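Local coordinates for protein alcohol dehydrogenase (Thermus thermophilus, PDB 2EIH) that probably catalyses nicotinamide-dependent oxidoreduction of alcohols or related substrates and binds a zinc ion, at residues G119-Y124 / E324-L329; T153-V158 / F298-F303. All coordinates share one frame; numbering follows the deposited sequence.

Interaction 1 of 2, residues G119-Y124 / E324-L329; sequences GTYAEY and EGHRLL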
loop_
_atom_site.group_PDB
_atom_site.type_symbol
_atom_site.label_atom_id
_atom_site.label_comp_id
_atom_site.label_asym_id
_atom_site.label_seq_id
_atom_site.Cartn_x
_atom_site.Cartn_y
_atom_site.Cartn_z
ATOM N N GLY A 119 -27.188 -25.505 -0.420
ATOM C CA GLY A 119 -26.566 -24.892 0.741
ATOM C C GLY A 119 -26.757 -25.534 2.099
ATOM O O GLY A 119 -26.816 -26.758 2.231
ATOM N N THR A 120 -26.878 -24.687 3.116
ATOM C CA THR A 120 -27.015 -25.147 4.488
ATOM C C THR A 120 -28.406 -25.392 5.066
ATOM O O THR A 120 -28.514 -25.738 6.231
ATOM C CB THR A 120 -26.228 -24.198 5.438
ATOM O OG1 THR A 120 -26.715 -22.854 5.303
ATOM C CG2 THR A 120 -24.743 -24.233 5.088
ATOM N N TYR A 121 -29.462 -25.224 4.277
ATOM C CA TYR A 121 -30.819 -25.469 4.780
ATOM C C TYR A 121 -31.138 -26.970 4.817
ATOM O O TYR A 121 -32.235 -27.387 4.430
ATOM C CB TYR A 121 -31.866 -24.817 3.891
ATOM C CG TYR A 121 -32.004 -23.306 4.003
ATOM C CD1 TYR A 121 -30.898 -22.478 4.212
ATOM C CD2 TYR A 121 -33.229 -22.705 3.749
ATOM C CE1 TYR A 121 -31.020 -21.087 4.151
ATOM C CE2 TYR A 121 -33.371 -21.327 3.687
ATOM C CZ TYR A 121 -32.267 -20.522 3.877
ATOM O OH TYR A 121 -32.405 -19.168 3.753
ATOM N N ALA A 122 -30.188 -27.778 5.276
ATOM C CA ALA A 122 -30.368 -29.224 5.379
ATOM C C ALA A 122 -29.561 -29.767 6.550
ATOM O O ALA A 122 -28.822 -29.034 7.192
ATOM C CB ALA A 122 -29.928 -29.889 4.086
ATOM N N GLU A 123 -29.708 -31.059 6.807
ATOM C CA GLU A 123 -28.995 -31.716 7.887
ATOM C C GLU A 123 -27.559 -32.050 7.500
ATOM O O GLU A 123 -26.749 -32.360 8.355
ATOM C CB GLU A 123 -29.727 -33.005 8.306
ATOM C CG GLU A 123 -31.131 -32.802 8.876
ATOM C CD GLU A 123 -31.850 -34.112 9.140
ATOM O OE1 GLU A 123 -31.920 -34.956 8.217
ATOM O OE2 GLU A 123 -32.363 -34.305 10.267
ATOM N N TYR A 124 -27.252 -32.010 6.210
ATOM C CA TYR A 124 -25.906 -32.315 5.745
ATOM C C TYR A 124 -25.533 -31.499 4.525
ATOM O O TYR A 124 -26.388 -31.115 3.732
ATOM C CB TYR A 124 -25.763 -33.799 5.387
ATOM C CG TYR A 124 -26.064 -34.739 6.516
ATOM C CD1 TYR A 124 -27.374 -35.146 6.787
ATOM C CD2 TYR A 124 -25.036 -35.217 7.333
ATOM C CE1 TYR A 124 -27.647 -36.002 7.853
ATOM C CE2 TYR A 124 -25.309 -36.068 8.397
ATOM C CZ TYR A 124 -26.614 -36.458 8.646
ATOM O OH TYR A 124 -26.879 -37.307 9.698
ATOM N N GLU A 324 -40.965 -18.601 7.444
ATOM C CA GLU A 324 -41.191 -17.561 8.443
ATOM C C GLU A 324 -39.907 -16.781 8.663
ATOM O O GLU A 324 -39.943 -15.593 8.972
ATOM C CB GLU A 324 -41.634 -18.180 9.766
ATOM C CG GLU A 324 -41.670 -17.176 10.907
ATOM C CD GLU A 324 -42.795 -16.169 10.773
ATOM O OE1 GLU A 324 -43.248 -15.912 9.634
ATOM O OE2 GLU A 324 -43.222 -15.613 11.807
ATOM N N GLY A 325 -38.775 -17.467 8.517
ATOM C CA GLY A 325 -37.493 -16.819 8.694
ATOM C C GLY A 325 -37.227 -15.811 7.593
ATOM O O GLY A 325 -36.643 -14.755 7.839
ATOM N N HIS A 326 -37.652 -16.119 6.369
ATOM C CA HIS A 326 -37.424 -15.182 5.271
ATOM C C HIS A 326 -38.304 -13.949 5.414
ATOM O O HIS A 326 -37.969 -12.882 4.904
ATOM C CB HIS A 326 -37.693 -15.832 3.910
ATOM C CG HIS A 326 -36.499 -16.539 3.330
ATOM N ND1 HIS A 326 -36.215 -16.504 1.978
ATOM C CD2 HIS A 326 -35.562 -17.313 3.899
ATOM C CE1 HIS A 326 -35.142 -17.238 1.748
ATOM N NE2 HIS A 326 -34.719 -17.744 2.889
ATOM N N ARG A 327 -39.433 -14.099 6.103
ATOM C CA ARG A 327 -40.332 -12.972 6.318
ATOM C C ARG A 327 -39.649 -11.997 7.278
ATOM O O ARG A 327 -39.514 -10.806 6.991
ATOM C CB ARG A 327 -41.652 -13.463 6.909
ATOM C CG ARG A 327 -42.645 -12.360 7.187
ATOM C CD ARG A 327 -43.904 -12.895 7.839
ATOM N NE ARG A 327 -44.210 -12.114 9.029
ATOM C CZ ARG A 327 -43.585 -12.254 10.192
ATOM N NH1 ARG A 327 -42.624 -13.158 10.325
ATOM N NH2 ARG A 327 -43.902 -11.476 11.217
ATOM N N LEU A 328 -39.209 -12.524 8.417
ATOM C CA LEU A 328 -38.519 -11.733 9.427
ATOM C C LEU A 328 -37.366 -10.932 8.858
ATOM O O LEU A 328 -37.129 -9.790 9.251
ATOM C CB LEU A 328 -37.962 -12.637 10.520
ATOM C CG LEU A 328 -38.930 -13.176 11.556
ATOM C CD1 LEU A 328 -38.216 -14.198 12.409
ATOM C CD2 LEU A 328 -39.458 -12.032 12.403
ATOM N N LEU A 329 -36.636 -11.545 7.939
ATOM C CA LEU A 329 -35.483 -10.902 7.332
ATOM C C LEU A 329 -35.860 -9.851 6.306
ATOM O O LEU A 329 -35.235 -8.798 6.227
ATOM C CB LEU A 329 -34.590 -11.953 6.680
ATOM C CG LEU A 329 -33.253 -11.421 6.179
ATOM C CD1 LEU A 329 -32.485 -10.770 7.324
ATOM C CD2 LEU A 329 -32.461 -12.574 5.588
#
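The phenol oxygen of Tyr-121 is gripped by two groups, the imidazole of His-326 and the carboxylate of Asp-43. Across the contact the imidazole is the donor: NE2 of His-326 lies 2.9 Å from OH of Tyr-121. Tyr-121 OH sits only 6° out of the imidazole plane and almost evenly between the flanking carbons, 3.7 Å from His-326 CD2 and 3.9 Å from His-326 CE1, as expected when the N-H points straight at it. From the other direction NE2 arrives at the edge of the phenol ring, near its plane, so the two rings meet without stacking. The backbones stay well apart; the Tyr-121 side chain, with CG anti to its carbonyl carbon (chi1 -75°), spans most of the gap from the loop before strand 124-128 to helix 322-330. That helix links the parallel strands 313-318 and 337-341 as a beta-alpha-beta crossover. Leu-61 packs against both side chains, and Arg-47 NE bonds to the second imidazole nitrogen, ND1. With NE2 donating and ND1 paired to a guanidinium N-H, the imidazole is probably neutral, and a polar chain runs from Arg-47 through the buried His-326 and Tyr-121 to Asp-43.

Interaction 2 of 2, residues T153-V158 / F298-F303; sequences TAWQMV and FPILRF
Trp-155 reaches from helix 148-161 to helix 297-306 and meets Ile-300, Pro-299 and Phe-303 in turn. Its CG is anti to the backbone N (chi1 -178°), which carries the indole outward to the second helix. At the root, Trp-155 CB lies 4.1 Å from Ile-300 CD1. Further out, Trp-155 CE3 rests 3.6 Å from Ile-300 CG1, the two side chains running past each other in opposite directions. The six-membered ring then ends against two residues one helical turn apart: Trp-155 CZ2 is 4.2 Å from Pro-299 CG, while Trp-155 CH2 approaches Phe-303 CE1 to 3.7 Å. That phenyl carbon comes at the indole edge, near its plane, and the two side chains cross at about a right angle. No hydrogen bond joins the segments; the attraction is apolar. The axes of the two short segments, 11.6 Å apart at their closest, cross at 107°; every contact across them is made by Trp-155. With an alanine in place of the indole, Ile-300, Pro-299 and Phe-303 would probably lose their shared partner and a gap would open between the helices. Phe-303 also touches Leu-189 of helix 180-189, and Arg-165 of a neighbouring subunit packs on Trp-155; helix 148-161 itself leads toward strand 169-172 of the parallel, Rossmann-type sheet, and helix 297-306 follows its edge strand 285-288.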
loop_
_atom_site.group_PDB
_atom_site.type_symbol
_atom_site.label_atom_id
_atom_site.label_comp_id
_atom_site.label_asym_id
_atom_site.label_seq_id
_atom_site.Cartn_x
_atom_site.Cartn_y
_atom_site.Cartn_z
ATOM N N THR A 153 -17.728 -9.813 4.887
ATOM C CA THR A 153 -18.133 -8.670 4.092
ATOM C C THR A 153 -17.782 -7.372 4.808
ATOM O O THR A 153 -17.289 -6.433 4.194
ATOM C CB THR A 153 -19.643 -8.716 3.814
ATOM O OG1 THR A 153 -19.943 -9.894 3.061
ATOM C CG2 THR A 153 -20.091 -7.488 3.042
ATOM N N ALA A 154 -18.034 -7.329 6.110
ATOM C CA ALA A 154 -17.736 -6.148 6.902
ATOM C C ALA A 154 -16.227 -5.928 6.982
ATOM O O ALA A 154 -15.754 -4.792 7.032
ATOM C CB ALA A 154 -18.308 -6.306 8.305
ATOM N N TRP A 155 -15.471 -7.016 6.995
ATOM C CA TRP A 155 -14.026 -6.917 7.106
ATOM C C TRP A 155 -13.374 -6.327 5.859
ATOM O O TRP A 155 -12.497 -5.469 5.965
ATOM C CB TRP A 155 -13.438 -8.291 7.428
ATOM C CG TRP A 155 -11.951 -8.272 7.602
ATOM C CD1 TRP A 155 -11.012 -8.142 6.623
ATOM C CD2 TRP A 155 -11.233 -8.417 8.833
ATOM N NE1 TRP A 155 -9.756 -8.212 7.165
ATOM C CE2 TRP A 155 -9.860 -8.387 8.521
ATOM C CE3 TRP A 155 -11.618 -8.592 10.169
ATOM C CZ2 TRP A 155 -8.861 -8.504 9.497
ATOM C CZ3 TRP A 155 -10.635 -8.710 11.139
ATOM C CH2 TRP A 155 -9.264 -8.676 10.795
ATOM N N GLN A 156 -13.799 -6.779 4.682
ATOM C CA GLN A 156 -13.237 -6.247 3.449
ATOM C C GLN A 156 -13.552 -4.765 3.348
ATOM O O GLN A 156 -12.707 -3.985 2.927
ATOM C CB GLN A 156 -13.784 -6.966 2.208
ATOM C CG GLN A 156 -13.107 -6.501 0.914
ATOM C CD GLN A 156 -13.403 -7.371 -0.296
ATOM O OE1 GLN A 156 -14.269 -7.045 -1.105
ATOM N NE2 GLN A 156 -12.691 -8.491 -0.418
ATOM N N MET A 157 -14.761 -4.377 3.743
ATOM C CA MET A 157 -15.157 -2.977 3.682
ATOM C C MET A 157 -14.348 -2.105 4.649
ATOM O O MET A 157 -13.779 -1.088 4.247
ATOM C CB MET A 157 -16.654 -2.826 3.975
ATOM C CG MET A 157 -17.559 -3.458 2.928
ATOM S SD MET A 157 -19.324 -3.139 3.273
ATOM C CE MET A 157 -19.562 -4.250 4.559
ATOM N N VAL A 158 -14.275 -2.519 5.912
ATOM C CA VAL A 158 -13.552 -1.783 6.952
ATOM C C VAL A 158 -12.027 -1.834 6.805
ATOM O O VAL A 158 -11.367 -0.803 6.689
ATOM C CB VAL A 158 -13.955 -2.328 8.355
ATOM C CG1 VAL A 158 -13.164 -1.634 9.458
ATOM C CG2 VAL A 158 -15.451 -2.119 8.569
ATOM N N PHE A 298 -9.899 -16.510 9.051
ATOM C CA PHE A 298 -9.008 -16.972 10.122
ATOM C C PHE A 298 -8.806 -15.913 11.207
ATOM O O PHE A 298 -9.009 -16.184 12.392
ATOM C CB PHE A 298 -7.671 -17.421 9.530
ATOM C CG PHE A 298 -7.806 -18.581 8.584
ATOM C CD1 PHE A 298 -8.233 -18.379 7.269
ATOM C CD2 PHE A 298 -7.560 -19.883 9.019
ATOM C CE1 PHE A 298 -8.417 -19.460 6.395
ATOM C CE2 PHE A 298 -7.741 -20.967 8.155
ATOM C CZ PHE A 298 -8.172 -20.753 6.834
ATOM N N PRO A 299 -8.390 -14.695 10.825
ATOM C CA PRO A 299 -8.222 -13.695 11.882
ATOM C C PRO A 299 -9.562 -13.408 12.587
ATOM O O PRO A 299 -9.609 -13.241 13.804
ATOM C CB PRO A 299 -7.689 -12.474 11.128
ATOM C CG PRO A 299 -8.246 -12.637 9.763
ATOM C CD PRO A 299 -8.051 -14.122 9.511
ATOM N N ILE A 300 -10.645 -13.361 11.818
ATOM C CA ILE A 300 -11.967 -13.096 12.378
ATOM C C ILE A 300 -12.311 -14.055 13.517
ATOM O O ILE A 300 -12.582 -13.615 14.628
ATOM C CB ILE A 300 -13.046 -13.167 11.279
ATOM C CG1 ILE A 300 -12.885 -11.980 10.333
ATOM C CG2 ILE A 300 -14.437 -13.165 11.890
ATOM C CD1 ILE A 300 -13.831 -12.006 9.107
ATOM N N LEU A 301 -12.272 -15.356 13.243
ATOM C CA LEU A 301 -12.580 -16.373 14.243
ATOM C C LEU A 301 -11.646 -16.289 15.455
ATOM O O LEU A 301 -12.044 -16.560 16.586
ATOM C CB LEU A 301 -12.557 -17.768 13.583
ATOM C CG LEU A 301 -13.641 -18.022 12.500
ATOM C CD1 LEU A 301 -13.387 -19.317 11.736
ATOM C CD2 LEU A 301 -15.003 -18.077 13.164
ATOM N N ARG A 302 -10.406 -15.892 15.215
ATOM C CA ARG A 302 -9.421 -15.724 16.287
ATOM C C ARG A 302 -9.908 -14.611 17.229
ATOM O O ARG A 302 -9.949 -14.797 18.431
ATOM C CB ARG A 302 -8.054 -15.357 15.680
ATOM C CG ARG A 302 -6.867 -16.144 16.234
ATOM C CD ARG A 302 -5.907 -16.556 15.121
ATOM N NE ARG A 302 -5.514 -15.425 14.276
ATOM C CZ ARG A 302 -5.270 -15.535 12.971
ATOM N NH1 ARG A 302 -5.385 -16.716 12.379
ATOM N NH2 ARG A 302 -4.899 -14.482 12.251
ATOM N N PHE A 303 -10.270 -13.458 16.669
ATOM C CA PHE A 303 -10.778 -12.339 17.465
ATOM C C PHE A 303 -12.077 -12.734 18.174
ATOM O O PHE A 303 -12.362 -12.259 19.279
ATOM C CB PHE A 303 -11.034 -11.094 16.592
ATOM C CG PHE A 303 -9.779 -10.437 16.084
ATOM C CD1 PHE A 303 -9.521 -10.357 14.716
ATOM C CD2 PHE A 303 -8.825 -9.944 16.977
ATOM C CE1 PHE A 303 -8.327 -9.803 14.242
ATOM C CE2 PHE A 303 -7.624 -9.387 16.509
ATOM C CZ PHE A 303 -7.376 -9.318 15.150
#

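Overall arrangement
Both contacts are buried, yet they lie on opposite sides of the chain's centre, with their own centres 24 Å apart and their nearest atoms about 13 Å apart. They share no helix or strand. Interaction 1 ties a loop to a crossover helix beside the mixed sheet of the GroES-like part, using one directional bond within a polar chain. Interaction 2 joins two helices next to the parallel sheet by apolar contact alone, and buries more surface (172 against 68 Å²). Along the sequence, 153-158 and 298-303 are nested within the loop closed by 119-124 and 324-329. Other subunits touch the segments of interaction 2, and Arg-302 there forms a salt bridge with Glu-97 of a neighbouring subunit, whereas none touches the segments of interaction 1.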